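Local atomic coordinates of proton-dependent oligopeptide transporter family protein (Xanthomonas campestris, PDB entry 6EI3), a protein that probably carries short peptides across the bacterial membrane together with protons, as a POT family member of the major facilitator superfamily. Residues R71-G74 and K75-I79; P62-G65 and G66-A69; I177-F180 and I181-A184; K430-V433 and M434-Y438; F129-S132 and N133-R136. All coordinates share one frame; numbering follows the deposited sequence.

In the fold
Interactions 1 and 2 follow each other on helix 62-95 and touch: Gly74 N lies 2.9 Å from Ala69 O and Phe73 N 3.0 Å from Leu68 O, both probable hydrogen bonds. Interaction 4, on helix 430-456, packs against interaction 2, with Pro62 CB 3.6 Å from Tyr438 CD2. Interaction 3 lies on helix 168-188, its nearest atoms about 6 Å from interaction 1; Tyr76, Thr77 and Ala184 line one pocket for a bound monoacylglycerol, while Leu64 and Ile177 touch other copies. Interaction 5 is a surface loop, centred about 21 Å from the centre of interaction 1.

Interaction 1 (R71-G74 and K75-I79); sequences RFFG and KYTTI. With 78M ((2S)-2,3-dihydroxypropyl(7Z)-pentadec-7-enoate), chain B.
Gly74 O is the acceptor on which this turn of helix 62-95 closes. Thr78 OG1 donates to Gly74 O at 2.7 Å, whereas the backbone bond from Thr78 N to the same oxygen is long and weak. The hydroxyl approaches at a C=O...donor angle of 155°, tilted from the carbonyl plane. With OG1 of Thr78 beside its own backbone N (chi1 -50°), the group is turned back toward the preceding turn and probably makes up for the weak main-chain bond.

Water bridges the kink, where Gly74 takes a backbone conformation (phi 80°) suited to glycine. The N atoms of Lys75 and Tyr76 make no bond to the turn before, and Phe73 O instead accepts from two waters, one of which in turn accepts from Thr77 N at 3.0 Å.

One polar hold on the lipid is at Thr77 OG1, which shares a hydrogen bond of 2.7 Å with O21 of the monoacylglycerol, either being a possible donor; Trp81 NE1 supplies another. The same O21 sits at the edge of the Tyr76 ring, 3.3 Å from CE2.

Packing of side chains is slight. Phe73 CB lies 3.9 Å from Thr77 CG2, and the Phe73 and Thr78 side chains cross at about a right angle, with Thr78 OG1 at the ring edge. Phe72 CB covers the centre of one ring face.

Around this kink, Lys75 forms a salt bridge with Asp127 on helix 121-127, Tyr76 meets Phe186 and Trp187 of helix 168-188, and Ile79 packs on Phe124 and Phe186 of those two helices.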
# COMPACT_ATOMS: atom_id res chain seq x y z
N ARG A 71 -0.20 -15.66 17.09
CA ARG A 71 0.52 -16.81 17.64
C ARG A 71 0.97 -16.61 19.07
O ARG A 71 1.32 -17.61 19.70
CB ARG A 71 1.71 -17.22 16.73
CG ARG A 71 1.29 -17.65 15.33
CD ARG A 71 0.64 -19.03 15.29
NE ARG A 71 -0.41 -19.13 14.27
CZ ARG A 71 -1.71 -19.28 14.53
NH1 ARG A 71 -2.15 -19.36 15.78
NH2 ARG A 71 -2.59 -19.37 13.53
N PHE A 72 0.96 -15.38 19.60
CA PHE A 72 1.43 -15.21 20.98
C PHE A 72 0.62 -14.30 21.90
O PHE A 72 0.33 -14.70 23.03
CB PHE A 72 2.90 -14.71 21.00
CG PHE A 72 3.89 -15.54 20.21
CD1 PHE A 72 4.37 -16.74 20.71
CD2 PHE A 72 4.31 -15.13 18.95
CE1 PHE A 72 5.27 -17.52 19.97
CE2 PHE A 72 5.22 -15.90 18.21
CZ PHE A 72 5.69 -17.09 18.73
N PHE A 73 0.35 -13.04 21.49
CA PHE A 73 -0.16 -12.08 22.45
C PHE A 73 -1.60 -11.64 22.32
O PHE A 73 -2.08 -10.94 23.20
CB PHE A 73 0.73 -10.83 22.44
CG PHE A 73 2.22 -11.10 22.46
CD1 PHE A 73 2.83 -11.61 23.61
CD2 PHE A 73 3.02 -10.78 21.37
CE1 PHE A 73 4.21 -11.82 23.65
CE2 PHE A 73 4.41 -11.00 21.41
CZ PHE A 73 4.99 -11.51 22.55
N GLY A 74 -2.27 -11.99 21.23
CA GLY A 74 -3.62 -11.48 21.03
C GLY A 74 -3.52 -10.06 20.48
O GLY A 74 -2.46 -9.43 20.55
N LYS A 75 -4.60 -9.55 19.94
CA LYS A 75 -4.64 -8.25 19.27
C LYS A 75 -4.50 -7.04 20.20
O LYS A 75 -3.79 -6.11 19.84
CB LYS A 75 -5.91 -8.14 18.43
CG LYS A 75 -5.89 -9.09 17.23
CD LYS A 75 -7.21 -9.07 16.49
CE LYS A 75 -7.46 -10.42 15.88
NZ LYS A 75 -8.61 -11.10 16.50
N TYR A 76 -5.15 -7.05 21.38
CA TYR A 76 -5.04 -5.91 22.30
C TYR A 76 -3.58 -5.58 22.66
O TYR A 76 -3.18 -4.42 22.53
CB TYR A 76 -5.85 -6.11 23.61
CG TYR A 76 -5.59 -4.97 24.57
CD1 TYR A 76 -6.16 -3.72 24.37
CD2 TYR A 76 -4.69 -5.12 25.63
CE1 TYR A 76 -5.86 -2.64 25.21
CE2 TYR A 76 -4.40 -4.06 26.48
CZ TYR A 76 -4.99 -2.82 26.27
OH TYR A 76 -4.70 -1.77 27.09
N THR A 77 -2.83 -6.57 23.17
CA THR A 77 -1.43 -6.38 23.60
C THR A 77 -0.53 -5.95 22.45
O THR A 77 0.30 -5.06 22.62
CB THR A 77 -0.93 -7.67 24.28
OG1 THR A 77 -1.73 -7.88 25.44
CG2 THR A 77 0.55 -7.61 24.69
N THR A 78 -0.69 -6.57 21.29
CA THR A 78 0.11 -6.29 20.10
C THR A 78 -0.16 -4.85 19.63
O THR A 78 0.80 -4.12 19.38
CB THR A 78 -0.14 -7.37 19.04
OG1 THR A 78 -0.00 -8.64 19.67
CG2 THR A 78 0.83 -7.28 17.86
N ILE A 79 -1.44 -4.43 19.61
CA ILE A 79 -1.81 -3.06 19.23
C ILE A 79 -1.14 -2.07 20.17
O ILE A 79 -0.53 -1.11 19.69
CB ILE A 79 -3.35 -2.81 19.12
CG1 ILE A 79 -3.94 -3.58 17.91
CG2 ILE A 79 -3.62 -1.27 18.95
CD1 ILE A 79 -5.50 -3.80 17.95
O21 78M B . -1.78 -5.88 27.30
C20 78M B . -0.58 -6.14 28.00
C18 78M B . 0.40 -4.99 27.86
O19 78M B . 1.71 -5.42 28.24
C17 78M B . -0.01 -3.79 28.67
O2 78M B . 0.90 -2.73 28.29
C1 78M B . 0.63 -1.50 28.72
O1 78M B . -0.37 -1.20 29.33
C2 78M B . 1.74 -0.55 28.37
C3 78M B . 1.46 0.93 28.66
C4 78M B . 0.44 1.56 27.73
C5 78M B . 0.31 3.07 27.88
C6 78M B . -0.94 3.65 27.22
C7 78M B . -0.89 5.14 27.03
C8 78M B . -1.21 6.10 27.89
C9 78M B . -1.71 5.96 29.30
C10 78M B . -2.05 7.31 29.95
C11 78M B . -3.40 7.88 29.55
C12 78M B . -3.55 9.38 29.76
C13 78M B . -4.97 9.90 29.55
C15 78M B . -4.88 11.93 27.98
C14 78M B . -5.09 11.42 29.40
O HOH W 1 -4.07 -9.24 23.90
O HOH W 2 -1.05 -10.87 25.74

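Interaction 2 (P62-G65 and G66-A69); sequences PLLG and GWLA
Leu64 reaches forward along its helix to meet both Trp67 and Leu68. Its CG stands anti to the backbone N (chi1 -174°), which swings the branched end toward the following turn although the bond to CB leaves in the other direction. The two later residues take different conformations. In Trp67 the indole leads outward to the surface, while Leu68 has CG beside the backbone N (chi1 -64°) and lies back over the preceding turn.

Two apolar contacts result. Leu64 CG meets Leu68 CD1 at 3.8 Å, with the chains crossing at a slant, and Leu64 CD1 approaches Trp67 CE3 at 4.0 Å, obliquely to the indole. Leu68 CG also rests 3.4 Å from Leu64 O, so the isobutyl group lies against the carbonyl that accepts its own backbone N-H.

Beneath the side chains the backbone is regular. Leu68 N donates to Leu64 O at 2.9 Å, almost straight at 177°, and Gly66 N donates to Pro62 O at 3.0 Å. Ala69 N does the same to Gly65 O.

Trp67 goes on to meet Phe72 edge-to-face, and Leu64 lines the pocket of a bound monoacylglycerol. Pro62 and Leu63 pack on Tyr438 and Ser435 of helix 430-456. Backbone bonds from each carbonyl to the N-H four residues on, together with a proline in the first turn, are usual for the start of an alpha-helix, here opening a long helix of the MFS transporter fold.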
# COMPACT_ATOMS: atom_id res chain seq x y z
N PRO A 62 2.83 -5.36 8.57
CA PRO A 62 1.61 -6.13 8.94
C PRO A 62 1.88 -7.63 9.06
O PRO A 62 1.19 -8.28 9.83
CB PRO A 62 0.68 -5.87 7.76
CG PRO A 62 1.06 -4.49 7.31
CD PRO A 62 2.56 -4.49 7.41
N LEU A 63 2.89 -8.17 8.32
CA LEU A 63 3.25 -9.60 8.41
C LEU A 63 3.64 -9.97 9.85
O LEU A 63 3.14 -10.96 10.39
CB LEU A 63 4.41 -9.98 7.45
CG LEU A 63 4.12 -10.11 5.95
CD1 LEU A 63 5.38 -10.54 5.18
CD2 LEU A 63 3.02 -11.16 5.66
N LEU A 64 4.52 -9.14 10.47
CA LEU A 64 4.98 -9.32 11.84
C LEU A 64 3.86 -9.07 12.85
O LEU A 64 3.67 -9.90 13.73
CB LEU A 64 6.21 -8.46 12.14
CG LEU A 64 6.87 -8.67 13.52
CD1 LEU A 64 7.52 -10.07 13.63
CD2 LEU A 64 7.90 -7.61 13.78
N GLY A 65 3.10 -7.98 12.68
CA GLY A 65 1.97 -7.65 13.55
C GLY A 65 0.97 -8.79 13.69
O GLY A 65 0.64 -9.20 14.81
N GLY A 66 0.51 -9.32 12.56
CA GLY A 66 -0.46 -10.42 12.49
C GLY A 66 0.05 -11.70 13.11
O GLY A 66 -0.69 -12.38 13.84
N TRP A 67 1.34 -12.02 12.87
CA TRP A 67 2.00 -13.22 13.41
C TRP A 67 2.11 -13.13 14.93
O TRP A 67 1.68 -14.05 15.60
CB TRP A 67 3.39 -13.43 12.75
CG TRP A 67 4.13 -14.65 13.22
CD1 TRP A 67 3.82 -15.95 12.94
CD2 TRP A 67 5.32 -14.69 14.02
NE1 TRP A 67 4.75 -16.80 13.52
CE2 TRP A 67 5.66 -16.04 14.21
CE3 TRP A 67 6.12 -13.70 14.61
CZ2 TRP A 67 6.79 -16.44 14.94
CZ3 TRP A 67 7.23 -14.09 15.35
CH2 TRP A 67 7.55 -15.44 15.51
N LEU A 68 2.64 -12.01 15.47
CA LEU A 68 2.76 -11.83 16.92
C LEU A 68 1.40 -11.90 17.63
O LEU A 68 1.28 -12.56 18.65
CB LEU A 68 3.48 -10.53 17.28
CG LEU A 68 4.95 -10.42 16.85
CD1 LEU A 68 5.48 -9.01 17.09
CD2 LEU A 68 5.83 -11.49 17.55
N ALA A 69 0.38 -11.25 17.05
CA ALA A 69 -0.97 -11.25 17.62
C ALA A 69 -1.61 -12.65 17.57
O ALA A 69 -2.10 -13.12 18.59
CB ALA A 69 -1.85 -10.24 16.89

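Interaction 3 (I177-F180 and I181-A184); sequences ILMF and IATA. With 78M ((2S)-2,3-dihydroxypropyl(7Z)-pentadec-7-enoate), chain D.
Ile177 and Ile181 cross obliquely on the lipid-facing side of helix 168-188, one turn apart, with Ile177 CG2 3.9 Å from Ile181 CD1. Both have CG1 beside the backbone N, but they part at the next bond: Ile181 extends (chi2 166°) and Ile177 folds (chi2 -66°). Ile177 CG1 lies 3.6 Å from C7 of a bound monoacylglycerol, at its double bond. The chain end, C15, lies 3.8 Å from Ile181 CD1 and close to Leu178 CD2 as well.

Elsewhere round the helix, the bent side chain of Met179 slants across Thr183 and brings its methyl CE to 3.5 Å from Thr183 OG1. Beneath them Met179 O is gripped twice, by Thr183 OG1 at 2.9 Å and by Thr183 N at 3.0 Å, the two donors arriving from opposite faces of the carbonyl plane. The Phe180 ring is turned obliquely to Ala184, whose CB comes no nearer than 4.5 Å to CE2, and this is a loose contact.

Met179 packs on Tyr86 and His90 and Thr183 on Ser83 and Cys87, all of helix 62-95, while Ala182 meets Cys13 of helix 4-22. The chemistry therefore divides: isoleucine and leucine meet the acyl chain through hydrocarbon alone, and the buried threonine hydroxyl spends its proton on its own helix, consistent with a polar group accommodated inside a membrane bundle.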
# COMPACT_ATOMS: atom_id res chain seq x y z
N ILE A 177 1.27 14.27 18.64
CA ILE A 177 0.31 14.41 19.76
C ILE A 177 -0.96 13.59 19.52
O ILE A 177 -1.45 12.91 20.43
CB ILE A 177 0.02 15.91 20.07
CG1 ILE A 177 1.27 16.61 20.68
CG2 ILE A 177 -1.22 16.11 20.96
CD1 ILE A 177 1.77 16.10 22.18
N LEU A 178 -1.46 13.59 18.28
CA LEU A 178 -2.63 12.82 17.90
C LEU A 178 -2.42 11.33 18.05
O LEU A 178 -3.36 10.63 18.41
CB LEU A 178 -3.10 13.18 16.48
CG LEU A 178 -3.88 14.49 16.39
CD1 LEU A 178 -3.98 14.92 14.97
CD2 LEU A 178 -5.28 14.33 16.98
N MET A 179 -1.19 10.85 17.80
CA MET A 179 -0.83 9.44 17.96
C MET A 179 -0.77 9.11 19.44
O MET A 179 -1.19 8.02 19.83
CB MET A 179 0.51 9.14 17.25
CG MET A 179 0.76 7.66 17.04
SD MET A 179 -0.63 6.80 16.21
CE MET A 179 -0.73 5.33 17.24
N PHE A 180 -0.25 10.03 20.27
CA PHE A 180 -0.23 9.83 21.71
C PHE A 180 -1.69 9.70 22.19
O PHE A 180 -2.00 8.79 22.96
CB PHE A 180 0.49 10.97 22.46
CG PHE A 180 0.21 10.93 23.94
CD1 PHE A 180 0.93 10.08 24.78
CD2 PHE A 180 -0.82 11.68 24.50
CE1 PHE A 180 0.64 10.02 26.15
CE2 PHE A 180 -1.13 11.59 25.86
CZ PHE A 180 -0.39 10.76 26.67
N ILE A 181 -2.57 10.59 21.70
CA ILE A 181 -4.00 10.58 22.04
C ILE A 181 -4.66 9.31 21.53
O ILE A 181 -5.49 8.76 22.25
CB ILE A 181 -4.73 11.86 21.53
CG1 ILE A 181 -4.25 13.13 22.31
CG2 ILE A 181 -6.27 11.67 21.62
CD1 ILE A 181 -4.67 14.48 21.65
N ALA A 182 -4.31 8.86 20.30
CA ALA A 182 -4.86 7.62 19.72
C ALA A 182 -4.55 6.43 20.63
O ALA A 182 -5.44 5.62 20.90
CB ALA A 182 -4.26 7.36 18.34
N THR A 183 -3.29 6.34 21.11
CA THR A 183 -2.80 5.26 21.98
C THR A 183 -3.49 5.33 23.35
O THR A 183 -3.94 4.30 23.86
CB THR A 183 -1.26 5.29 22.09
OG1 THR A 183 -0.70 5.29 20.78
CG2 THR A 183 -0.69 4.11 22.89
N ALA A 184 -3.60 6.56 23.92
CA ALA A 184 -4.25 6.78 25.21
C ALA A 184 -5.72 6.38 25.15
O ALA A 184 -6.20 5.74 26.09
CB ALA A 184 -4.12 8.25 25.65
O21 78M D . 7.54 28.15 17.00
C20 78M D . 8.30 27.61 18.07
C18 78M D . 9.32 26.61 17.58
O19 78M D . 8.84 25.93 16.41
C17 78M D . 9.70 25.60 18.63
O2 78M D . 8.46 24.99 19.05
C1 78M D . 8.46 23.72 19.44
O1 78M D . 9.40 22.97 19.33
C2 78M D . 7.15 23.35 20.08
C3 78M D . 6.28 22.44 19.23
C4 78M D . 4.98 22.13 19.94
C5 78M D . 4.05 21.16 19.25
C6 78M D . 2.81 20.87 20.07
C7 78M D . 1.83 19.96 19.39
C8 78M D . 0.52 20.09 19.34
C9 78M D . -0.32 21.18 19.92
C10 78M D . -1.14 21.92 18.86
C11 78M D . -2.62 21.55 18.81
C12 78M D . -2.93 20.14 18.32
C13 78M D . -4.42 19.80 18.34
C15 78M D . -4.67 17.43 19.19
C14 78M D . -4.76 18.36 18.00

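Interaction 4 (K430-V433 and M434-Y438); sequences KGVV and MSFWY
One face of the Phe436 ring receives Val432 from the preceding turn, with Val432 CG1 4.4 Å from Phe436 CZ, a light contact. The ring stands with CG beside its backbone N (chi1 -79°), leaning back over the turn so that CG is 3.7 Å from Val432 O. The Trp437 indole leads away from the first turn; outside it, Phe303 meets it edge-to-face and Phe296 at an inclination. Phe436 also touches Leu293 and Phe296, so this side of the helix packs on helix 281-306.

These residues form the first turns of helix 430-456 in the MFS bundle, where successive backbone bonds run from i+4 to i. Phe436 N donates to Val432 O at 3.0 Å, and Trp437 N to Val433 O at 2.9 Å with a bent N-H...O angle of 146°. Gly431 O accepts from Ser435 N, and Ser435 OG lies 3.0 Å from the same oxygen.

Elsewhere on the helix, Met434 folds at chi2 (65°) and touches Ile418 and Tyr422 of helix 400-424. Ser435 instead touches Leu63 and Tyr438 touches Pro62, both of helix 62-95.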
# COMPACT_ATOMS: atom_id res chain seq x y z
N LYS A 430 -9.13 -15.33 4.53
CA LYS A 430 -9.21 -13.87 4.36
C LYS A 430 -7.95 -13.12 4.83
O LYS A 430 -7.63 -12.06 4.29
CB LYS A 430 -10.42 -13.30 5.10
CG LYS A 430 -11.72 -13.30 4.32
CD LYS A 430 -12.86 -12.83 5.23
CE LYS A 430 -14.22 -13.27 4.77
NZ LYS A 430 -15.25 -13.07 5.82
N GLY A 431 -7.30 -13.67 5.86
CA GLY A 431 -6.08 -13.11 6.44
C GLY A 431 -4.91 -13.18 5.48
O GLY A 431 -4.09 -12.25 5.44
N VAL A 432 -4.84 -14.28 4.71
CA VAL A 432 -3.81 -14.53 3.69
C VAL A 432 -4.01 -13.55 2.53
O VAL A 432 -3.03 -13.00 2.02
CB VAL A 432 -3.85 -16.02 3.21
CG1 VAL A 432 -2.79 -16.28 2.14
CG2 VAL A 432 -3.68 -16.98 4.38
N VAL A 433 -5.28 -13.35 2.10
CA VAL A 433 -5.64 -12.41 1.03
C VAL A 433 -5.14 -11.01 1.40
O VAL A 433 -4.49 -10.35 0.59
CB VAL A 433 -7.16 -12.40 0.73
CG1 VAL A 433 -7.55 -11.21 -0.15
CG2 VAL A 433 -7.61 -13.71 0.10
N MET A 434 -5.45 -10.59 2.63
CA MET A 434 -5.06 -9.29 3.16
C MET A 434 -3.54 -9.11 3.24
O MET A 434 -3.04 -8.06 2.86
CB MET A 434 -5.75 -8.99 4.49
CG MET A 434 -5.99 -7.53 4.69
SD MET A 434 -7.15 -6.87 3.45
CE MET A 434 -6.41 -5.34 3.16
N SER A 435 -2.81 -10.14 3.68
CA SER A 435 -1.35 -10.10 3.75
C SER A 435 -0.78 -9.87 2.35
O SER A 435 0.07 -9.00 2.19
CB SER A 435 -0.79 -11.39 4.36
OG SER A 435 -1.16 -11.49 5.73
N PHE A 436 -1.31 -10.59 1.33
CA PHE A 436 -0.87 -10.45 -0.07
C PHE A 436 -1.21 -9.08 -0.63
O PHE A 436 -0.46 -8.59 -1.48
CB PHE A 436 -1.49 -11.54 -0.97
CG PHE A 436 -0.90 -12.94 -0.97
CD1 PHE A 436 0.25 -13.23 -0.24
CD2 PHE A 436 -1.49 -13.96 -1.71
CE1 PHE A 436 0.78 -14.53 -0.21
CE2 PHE A 436 -0.96 -15.26 -1.70
CZ PHE A 436 0.18 -15.53 -0.96
N TRP A 437 -2.36 -8.50 -0.22
CA TRP A 437 -2.79 -7.15 -0.66
C TRP A 437 -1.84 -6.09 -0.12
O TRP A 437 -1.43 -5.21 -0.87
CB TRP A 437 -4.25 -6.85 -0.26
CG TRP A 437 -4.80 -5.58 -0.87
CD1 TRP A 437 -5.29 -4.50 -0.19
CD2 TRP A 437 -4.97 -5.29 -2.27
NE1 TRP A 437 -5.77 -3.56 -1.08
CE2 TRP A 437 -5.58 -4.01 -2.36
CE3 TRP A 437 -4.69 -5.99 -3.46
CZ2 TRP A 437 -5.86 -3.40 -3.59
CZ3 TRP A 437 -4.98 -5.39 -4.68
CH2 TRP A 437 -5.56 -4.11 -4.73
N TYR A 438 -1.45 -6.20 1.17
CA TYR A 438 -0.47 -5.26 1.75
C TYR A 438 0.86 -5.36 1.01
O TYR A 438 1.45 -4.34 0.70
CB TYR A 438 -0.25 -5.54 3.24
CG TYR A 438 -1.46 -5.27 4.10
CD1 TYR A 438 -2.26 -4.16 3.88
CD2 TYR A 438 -1.77 -6.10 5.18
CE1 TYR A 438 -3.38 -3.90 4.68
CE2 TYR A 438 -2.87 -5.84 5.99
CZ TYR A 438 -3.67 -4.74 5.74
OH TYR A 438 -4.75 -4.47 6.55

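Interaction 5 (F129-S132 and N133-R136); sequences FDQS and NKHR
Lys134 reaches back along the loop to Phe129 O, to which its NZ donates at 2.8 Å, meeting the carbonyl almost head-on at 164°. Its chain is bent at chi2 (75°) and runs on straight to the amine, which brings the ammonium group back to the start of the loop; on the way CE passes 3.9 Å from Gln131 NE2. A second first-shell bond closes a type I beta turn from Asp130 to Asn133: Asn133 N donates to Asp130 O at 2.7 Å, arriving well above the carbonyl plane.

The Phe129 ring forms the apolar part. The Arg136 side chain crosses that of Phe129 at about a right angle, with Arg136 CB 3.9 Å from Phe129 CE2 and its carbonyl carbon over one face.

A second set of polar contacts lies within the turn. Ser132 OG donates to Asp130 OD1 at 2.7 Å, supported by a weak bond from Ser132 N, and the carboxylate and the Asn133 amide stand with their planes 51° apart, Asp130 OD2 being 3.1 Å from Asn133 ND2. Further out, Phe129 packs on Ala137 and Val140 of helix 137-165, and Lys134 NZ has a weak additional bond to Val126 O.

The carbonyl of Phe129, and weakly that of Val126, would share a positive charge close to the C-terminal end of helix 121-127, whose partial negative charge may favour the ammonium group, while the Asp130 carboxylate takes the Ser132 hydroxyl on the exposed side.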
# COMPACT_ATOMS: atom_id res chain seq x y z
N PHE A 129 -18.18 -7.50 18.69
CA PHE A 129 -19.57 -7.89 18.42
C PHE A 129 -19.75 -9.39 18.69
O PHE A 129 -18.93 -10.19 18.22
CB PHE A 129 -19.93 -7.59 16.95
CG PHE A 129 -19.95 -6.12 16.61
CD1 PHE A 129 -18.79 -5.48 16.18
CD2 PHE A 129 -21.12 -5.38 16.73
CE1 PHE A 129 -18.80 -4.12 15.87
CE2 PHE A 129 -21.13 -4.01 16.42
CZ PHE A 129 -19.97 -3.39 16.00
N ASP A 130 -20.83 -9.77 19.40
CA ASP A 130 -21.09 -11.20 19.64
C ASP A 130 -21.30 -11.93 18.30
O ASP A 130 -21.71 -11.29 17.33
CB ASP A 130 -22.24 -11.43 20.64
CG ASP A 130 -23.61 -10.98 20.17
OD1 ASP A 130 -24.27 -11.75 19.43
OD2 ASP A 130 -24.07 -9.90 20.60
N GLN A 131 -20.92 -13.22 18.22
CA GLN A 131 -20.93 -14.08 17.03
C GLN A 131 -22.26 -14.06 16.22
O GLN A 131 -22.23 -14.31 15.01
CB GLN A 131 -20.53 -15.52 17.40
CG GLN A 131 -19.64 -16.21 16.36
CD GLN A 131 -18.20 -15.78 16.36
OE1 GLN A 131 -17.56 -15.60 17.41
NE2 GLN A 131 -17.62 -15.67 15.18
N SER A 132 -23.40 -13.72 16.86
CA SER A 132 -24.70 -13.62 16.19
C SER A 132 -25.00 -12.19 15.69
O SER A 132 -26.06 -11.95 15.09
CB SER A 132 -25.82 -14.12 17.10
OG SER A 132 -26.16 -13.17 18.10
N ASN A 133 -24.07 -11.24 15.94
CA ASN A 133 -24.20 -9.83 15.56
C ASN A 133 -23.01 -9.32 14.75
O ASN A 133 -22.84 -8.11 14.62
CB ASN A 133 -24.45 -8.95 16.80
CG ASN A 133 -25.83 -9.09 17.41
OD1 ASN A 133 -26.75 -9.67 16.83
ND2 ASN A 133 -26.00 -8.52 18.60
N LYS A 134 -22.22 -10.23 14.15
CA LYS A 134 -21.05 -9.93 13.32
C LYS A 134 -21.37 -9.00 12.14
O LYS A 134 -20.53 -8.17 11.77
CB LYS A 134 -20.39 -11.23 12.83
CG LYS A 134 -18.93 -11.38 13.24
CD LYS A 134 -18.75 -11.75 14.71
CE LYS A 134 -17.30 -11.75 15.11
NZ LYS A 134 -17.13 -11.53 16.56
N HIS A 135 -22.61 -9.11 11.58
CA HIS A 135 -23.09 -8.28 10.47
C HIS A 135 -23.18 -6.78 10.83
O HIS A 135 -23.03 -5.94 9.95
CB HIS A 135 -24.44 -8.79 9.92
CG HIS A 135 -25.58 -8.65 10.89
ND1 HIS A 135 -25.86 -9.63 11.82
CD2 HIS A 135 -26.46 -7.64 11.03
CE1 HIS A 135 -26.91 -9.19 12.50
NE2 HIS A 135 -27.30 -7.99 12.07
N ARG A 136 -23.40 -6.47 12.12
CA ARG A 136 -23.50 -5.11 12.66
C ARG A 136 -22.17 -4.34 12.59
O ARG A 136 -22.17 -3.11 12.65
CB ARG A 136 -24.06 -5.16 14.09
CG ARG A 136 -24.77 -3.89 14.53
CD ARG A 136 -25.96 -4.18 15.43
NE ARG A 136 -27.12 -4.66 14.68
CZ ARG A 136 -28.03 -3.87 14.11
NH1 ARG A 136 -27.92 -2.55 14.19
NH2 ARG A 136 -29.05 -4.40 13.45